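Local coordinates for GTP-binding protein (Pyrococcus horikoshii, PDB 1WXQ), which probably binds and hydrolyses nucleotide as an Obg-type GTPase, with GTP the likely ligand, although its cellular role is unknown, at residues P9-S14 and I106-A111; A220-D225 and I247-A252. All coordinates share one frame; numbering follows the deposited sequence.

Contact 1: residues P9-S14 and I106-A111; sequences PNVGKS and IHVVDA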
loop_
_atom_site.group_PDB
_atom_site.type_symbol
_atom_site.label_atom_id
_atom_site.label_comp_id
_atom_site.label_asym_id
_atom_site.label_seq_id
_atom_site.Cartn_x
_atom_site.Cartn_y
_atom_site.Cartn_z
ATOM N N PRO A 9 -14.122 -15.841 -2.351
ATOM C CA PRO A 9 -15.080 -15.778 -1.239
ATOM C C PRO A 9 -14.815 -16.861 -0.178
ATOM O O PRO A 9 -14.222 -17.896 -0.465
ATOM C CB PRO A 9 -16.421 -15.850 -1.958
ATOM C CG PRO A 9 -16.122 -16.824 -3.048
ATOM C CD PRO A 9 -14.774 -16.357 -3.571
ATOM N N ASN A 10 -15.241 -16.599 1.050
ATOM C CA ASN A 10 -15.094 -17.544 2.161
ATOM C C ASN A 10 -13.728 -17.747 2.804
ATOM O O ASN A 10 -13.519 -18.729 3.515
ATOM C CB ASN A 10 -15.652 -18.910 1.735
ATOM C CG ASN A 10 -17.094 -18.826 1.247
ATOM O OD1 ASN A 10 -17.935 -18.156 1.865
ATOM N ND2 ASN A 10 -17.387 -19.511 0.138
ATOM N N VAL A 11 -12.800 -16.824 2.557
ATOM C CA VAL A 11 -11.475 -16.896 3.159
ATOM C C VAL A 11 -11.340 -15.753 4.173
ATOM O O VAL A 11 -10.298 -15.592 4.816
ATOM C CB VAL A 11 -10.346 -16.778 2.090
ATOM C CG1 VAL A 11 -10.520 -17.843 1.032
ATOM C CG2 VAL A 11 -10.358 -15.398 1.448
ATOM N N GLY A 12 -12.402 -14.955 4.300
ATOM C CA GLY A 12 -12.408 -13.843 5.235
ATOM C C GLY A 12 -12.027 -12.490 4.646
ATOM O O GLY A 12 -11.760 -11.524 5.390
ATOM N N LYS A 13 -12.003 -12.402 3.318
ATOM C CA LYS A 13 -11.641 -11.152 2.643
ATOM C C LYS A 13 -12.485 -9.961 3.093
ATOM O O LYS A 13 -11.955 -8.876 3.374
ATOM C CB LYS A 13 -11.760 -11.310 1.121
ATOM C CG LYS A 13 -12.664 -10.280 0.464
ATOM C CD LYS A 13 -11.954 -9.489 -0.612
ATOM C CE LYS A 13 -12.834 -8.342 -1.102
ATOM N NZ LYS A 13 -14.227 -8.773 -1.440
ATOM N N SER A 14 -13.799 -10.171 3.148
ATOM C CA SER A 14 -14.747 -9.125 3.543
ATOM C C SER A 14 -14.563 -8.793 5.021
ATOM O O SER A 14 -14.645 -7.627 5.429
ATOM C CB SER A 14 -16.179 -9.600 3.285
ATOM O OG SER A 14 -16.333 -10.094 1.955
ATOM N N ILE A 106 -3.996 -5.913 -0.865
ATOM C CA ILE A 106 -3.792 -6.879 0.192
ATOM C C ILE A 106 -4.582 -8.105 -0.273
ATOM O O ILE A 106 -5.815 -8.111 -0.247
ATOM C CB ILE A 106 -4.372 -6.400 1.519
ATOM C CG1 ILE A 106 -3.580 -5.199 2.024
ATOM C CG2 ILE A 106 -4.338 -7.539 2.547
ATOM C CD1 ILE A 106 -4.161 -4.610 3.294
ATOM N N HIS A 107 -3.880 -9.133 -0.733
ATOM C CA HIS A 107 -4.582 -10.323 -1.188
ATOM C C HIS A 107 -4.769 -11.357 -0.071
ATOM O O HIS A 107 -3.823 -12.044 0.325
ATOM C CB HIS A 107 -3.852 -10.963 -2.371
ATOM C CG HIS A 107 -4.614 -12.099 -2.991
ATOM N ND1 HIS A 107 -5.859 -12.473 -2.549
ATOM C CD2 HIS A 107 -4.301 -12.917 -4.014
ATOM C CE1 HIS A 107 -6.295 -13.487 -3.279
ATOM N NE2 HIS A 107 -5.377 -13.776 -4.170
ATOM N N VAL A 108 -6.007 -11.464 0.410
ATOM C CA VAL A 108 -6.388 -12.392 1.474
ATOM C C VAL A 108 -6.612 -13.803 0.946
ATOM O O VAL A 108 -7.400 -14.015 0.032
ATOM C CB VAL A 108 -7.670 -11.917 2.147
ATOM C CG1 VAL A 108 -8.016 -12.824 3.301
ATOM C CG2 VAL A 108 -7.496 -10.486 2.602
ATOM N N VAL A 109 -5.920 -14.770 1.536
ATOM C CA VAL A 109 -6.032 -16.158 1.109
ATOM C C VAL A 109 -6.279 -17.056 2.304
ATOM O O VAL A 109 -6.043 -16.675 3.457
ATOM C CB VAL A 109 -4.728 -16.655 0.402
ATOM C CG1 VAL A 109 -4.384 -15.753 -0.794
ATOM C CG2 VAL A 109 -3.563 -16.692 1.410
ATOM N N ASP A 110 -6.719 -18.267 2.001
ATOM C CA ASP A 110 -7.043 -19.283 2.990
ATOM C C ASP A 110 -5.809 -20.106 3.401
ATOM O O ASP A 110 -5.433 -21.052 2.711
ATOM C CB ASP A 110 -8.104 -20.200 2.389
ATOM C CG ASP A 110 -8.675 -21.151 3.393
ATOM O OD1 ASP A 110 -7.949 -21.506 4.346
ATOM O OD2 ASP A 110 -9.848 -21.549 3.219
ATOM N N ALA A 111 -5.182 -19.769 4.523
ATOM C CA ALA A 111 -3.988 -20.505 4.939
ATOM C C ALA A 111 -4.249 -22.001 5.145
ATOM O O ALA A 111 -3.396 -22.838 4.849
ATOM C CB ALA A 111 -3.399 -19.895 6.210
#

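Contact 2: residues A220-D225 and I247-A252; sequences AANKAD and IPTSAA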
loop_
_atom_site.group_PDB
_atom_site.type_symbol
_atom_site.label_atom_id
_atom_site.label_comp_id
_atom_site.label_asym_id
_atom_site.label_seq_id
_atom_site.Cartn_x
_atom_site.Cartn_y
_atom_site.Cartn_z
ATOM N N ALA A 220 -2.290 -11.731 2.761
ATOM C CA ALA A 220 -2.746 -12.007 4.109
ATOM C C ALA A 220 -3.172 -13.469 4.139
ATOM O O ALA A 220 -4.200 -13.823 3.559
ATOM C CB ALA A 220 -3.923 -11.112 4.468
ATOM N N ALA A 221 -2.362 -14.318 4.778
ATOM C CA ALA A 221 -2.681 -15.741 4.889
ATOM C C ALA A 221 -3.666 -15.800 6.054
ATOM O O ALA A 221 -3.282 -16.018 7.198
ATOM C CB ALA A 221 -1.424 -16.542 5.199
ATOM N N ASN A 222 -4.942 -15.596 5.739
ATOM C CA ASN A 222 -5.987 -15.538 6.751
ATOM C C ASN A 222 -6.478 -16.877 7.287
ATOM O O ASN A 222 -6.362 -17.900 6.625
ATOM C CB ASN A 222 -7.155 -14.719 6.204
ATOM C CG ASN A 222 -8.054 -14.186 7.296
ATOM O OD1 ASN A 222 -7.580 -13.665 8.300
ATOM N ND2 ASN A 222 -9.361 -14.295 7.093
ATOM N N LYS A 223 -7.048 -16.834 8.488
ATOM C CA LYS A 223 -7.551 -18.013 9.187
ATOM C C LYS A 223 -6.359 -18.803 9.707
ATOM O O LYS A 223 -6.447 -20.004 9.940
ATOM C CB LYS A 223 -8.406 -18.894 8.265
ATOM C CG LYS A 223 -9.595 -18.164 7.626
ATOM C CD LYS A 223 -10.682 -19.120 7.131
ATOM C CE LYS A 223 -10.171 -20.093 6.072
ATOM N NZ LYS A 223 -11.259 -21.008 5.576
ATOM N N ALA A 224 -5.240 -18.106 9.882
ATOM C CA ALA A 224 -4.003 -18.709 10.366
ATOM C C ALA A 224 -4.209 -19.490 11.664
ATOM O O ALA A 224 -3.624 -20.552 11.853
ATOM C CB ALA A 224 -2.954 -17.626 10.573
ATOM N N ASP A 225 -5.035 -18.947 12.554
ATOM C CA ASP A 225 -5.350 -19.579 13.831
ATOM C C ASP A 225 -5.842 -21.016 13.642
ATOM O O ASP A 225 -5.597 -21.881 14.490
ATOM C CB ASP A 225 -6.429 -18.777 14.538
ATOM C CG ASP A 225 -7.655 -18.597 13.678
ATOM O OD1 ASP A 225 -7.477 -18.359 12.464
ATOM O OD2 ASP A 225 -8.785 -18.685 14.204
ATOM N N ILE A 247 1.875 -12.596 5.454
ATOM C CA ILE A 247 1.691 -12.538 6.893
ATOM C C ILE A 247 0.449 -13.302 7.388
ATOM O O ILE A 247 -0.654 -13.154 6.852
ATOM C CB ILE A 247 1.653 -11.042 7.314
ATOM C CG1 ILE A 247 3.025 -10.422 7.000
ATOM C CG2 ILE A 247 1.272 -10.883 8.793
ATOM C CD1 ILE A 247 3.020 -8.894 6.916
ATOM N N PRO A 248 0.631 -14.181 8.390
ATOM C CA PRO A 248 -0.511 -14.941 8.921
ATOM C C PRO A 248 -1.507 -13.944 9.487
ATOM O O PRO A 248 -1.126 -12.847 9.905
ATOM C CB PRO A 248 0.123 -15.840 9.981
ATOM C CG PRO A 248 1.386 -15.142 10.337
ATOM C CD PRO A 248 1.884 -14.608 9.029
ATOM N N THR A 249 -2.778 -14.318 9.520
ATOM C CA THR A 249 -3.793 -13.383 9.959
ATOM C C THR A 249 -5.116 -14.038 10.380
ATOM O O THR A 249 -5.511 -15.077 9.830
ATOM C CB THR A 249 -4.030 -12.378 8.796
ATOM O OG1 THR A 249 -3.193 -11.226 8.977
ATOM C CG2 THR A 249 -5.472 -11.982 8.686
ATOM N N SER A 250 -5.788 -13.419 11.354
ATOM C CA SER A 250 -7.072 -13.899 11.848
ATOM C C SER A 250 -8.044 -12.726 11.849
ATOM O O SER A 250 -8.218 -12.024 12.860
ATOM C CB SER A 250 -6.937 -14.477 13.266
ATOM O OG SER A 250 -6.249 -15.724 13.260
ATOM N N ALA A 251 -8.685 -12.527 10.702
ATOM C CA ALA A 251 -9.613 -11.427 10.528
ATOM C C ALA A 251 -10.785 -11.435 11.502
ATOM O O ALA A 251 -11.042 -10.423 12.164
ATOM C CB ALA A 251 -10.118 -11.401 9.073
ATOM N N ALA A 252 -11.495 -12.559 11.587
ATOM C CA ALA A 252 -12.652 -12.659 12.476
ATOM C C ALA A 252 -12.284 -12.204 13.879
ATOM O O ALA A 252 -13.073 -11.541 14.548
ATOM C CB ALA A 252 -13.192 -14.092 12.505
#

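Contact 1: residues P9-S14 and I106-A111
Val11 reaches across from the presumed phosphate-binding loop to the C-terminal half of strand 104-110 and spreads its two methyls over different residues there. CG1 packs on the Asp110 CB, 3.6 Å away, while CG2 lies against Val108 CG1 at 3.9 Å and against the carbonyl O of the same residue. This division follows from the first torsion (chi1 -56°), which sets CG1 opposite the carbonyl carbon and leaves CG2 between the carbonyl carbon and the backbone N. Val108 answers with CG1, anti to its own backbone N (chi1 -176°), and it also packs against the start of helix 13-21, where its CB comes within 4.3 Å of Lys13 CB. No hydrogen bond joins the two segments; the grip is van der Waals packing, mostly of valine side chains. Replacing Val11 by alanine would probably open a gap beside Val108 CG1 and Asp110 CB, and so weaken the loop's hold on the strand.

The polar ends turn to other partners: Lys13 NZ to Asp77, and the Asp110 carboxylate to Thr112, Thr115 and, by a salt bridge, Lys223. The run from Gly7 to Ser14 matches a Walker A sequence, with Gly12 as N-cap, consistent with a nucleotide site. Strand 104-110 lies between strands 2-7 and 217-222 of the sheet, with helix 127-147 packed on His107 and Val109.

Contact 2: residues A220-D225 and I247-A252
Asn222, Lys223 and Asp225 form the NKxD sequence of a G4 motif, and beside them Thr249, Ser250 and Ala251 probably occupy the place of G5; in related GTPases these two motifs flank the guanine base. They follow strands 217-222 and 245-249, the parallel pair of a beta-alpha-beta unit whose crossover is helix 229-241.

Ala221 N donates to Ile247 O at 2.9 Å, and Thr249 N returns a weak bond to Ala221 O. Pro248, which has no N-H to offer, falls between these bonds, so the strand pairing loses nothing by it. Its CB instead rests on Ala224 CB, 3.6 Å away. Beyond the strands, Thr249 O receives two donors from the G4 turn: a weak bond from Lys223 N and a straighter one from Ala224 N, at 3.0 Å and 162°. Thr249 OG1 bonds back to Pro248 O, 2.8 Å away.

The Asn222 side chain, with CG anti to the backbone N (chi1 -160°), extends toward the first turn of helix 251-258. Its ND2 donates to Val11 O, while OD1 lies 2.9 Å from Ala251 N, in a bond made less certain by the doubtful position of this oxygen. Farther along, Ser250 OG makes a weak bond to Asp225 OD1, 3.0 Å away.

The bond from ND2 to Val11 O should by itself limit rotation of the Asn222 amide, and OD1 may add a second hold through Ala251 N if its modelled place is right. Asn222 thus joins the G4 segment to the Val11 loop, and perhaps to the start of helix 251-258, consistent with the part the NKxD asparagine plays in related GTPases, whereas the weak Ser250-Asp225 bond ties the two motifs more lightly.

In the fold
Both contacts are buried and belong to the same sheet, in which strands 104-110 and 217-222 are neighbours; their centres are about 8 Å apart. Contact 1 seats the presumed phosphate-binding loop on the neighbouring strand 104-110 by van der Waals packing, with no hydrogen bond across, whereas contact 2 is mainly polar, pairing two parallel strands and the turns that follow them; its Lys223 and Asp225 are partly exposed. The seam between them is itself bonded: Val109 O and Asn222 N, 2.8 Å apart, probably form a hydrogen bond, and Val108 CG1 packs on Asn222 CB. Side by side, the two contacts bring the presumed phosphate and base elements of the nucleotide site together.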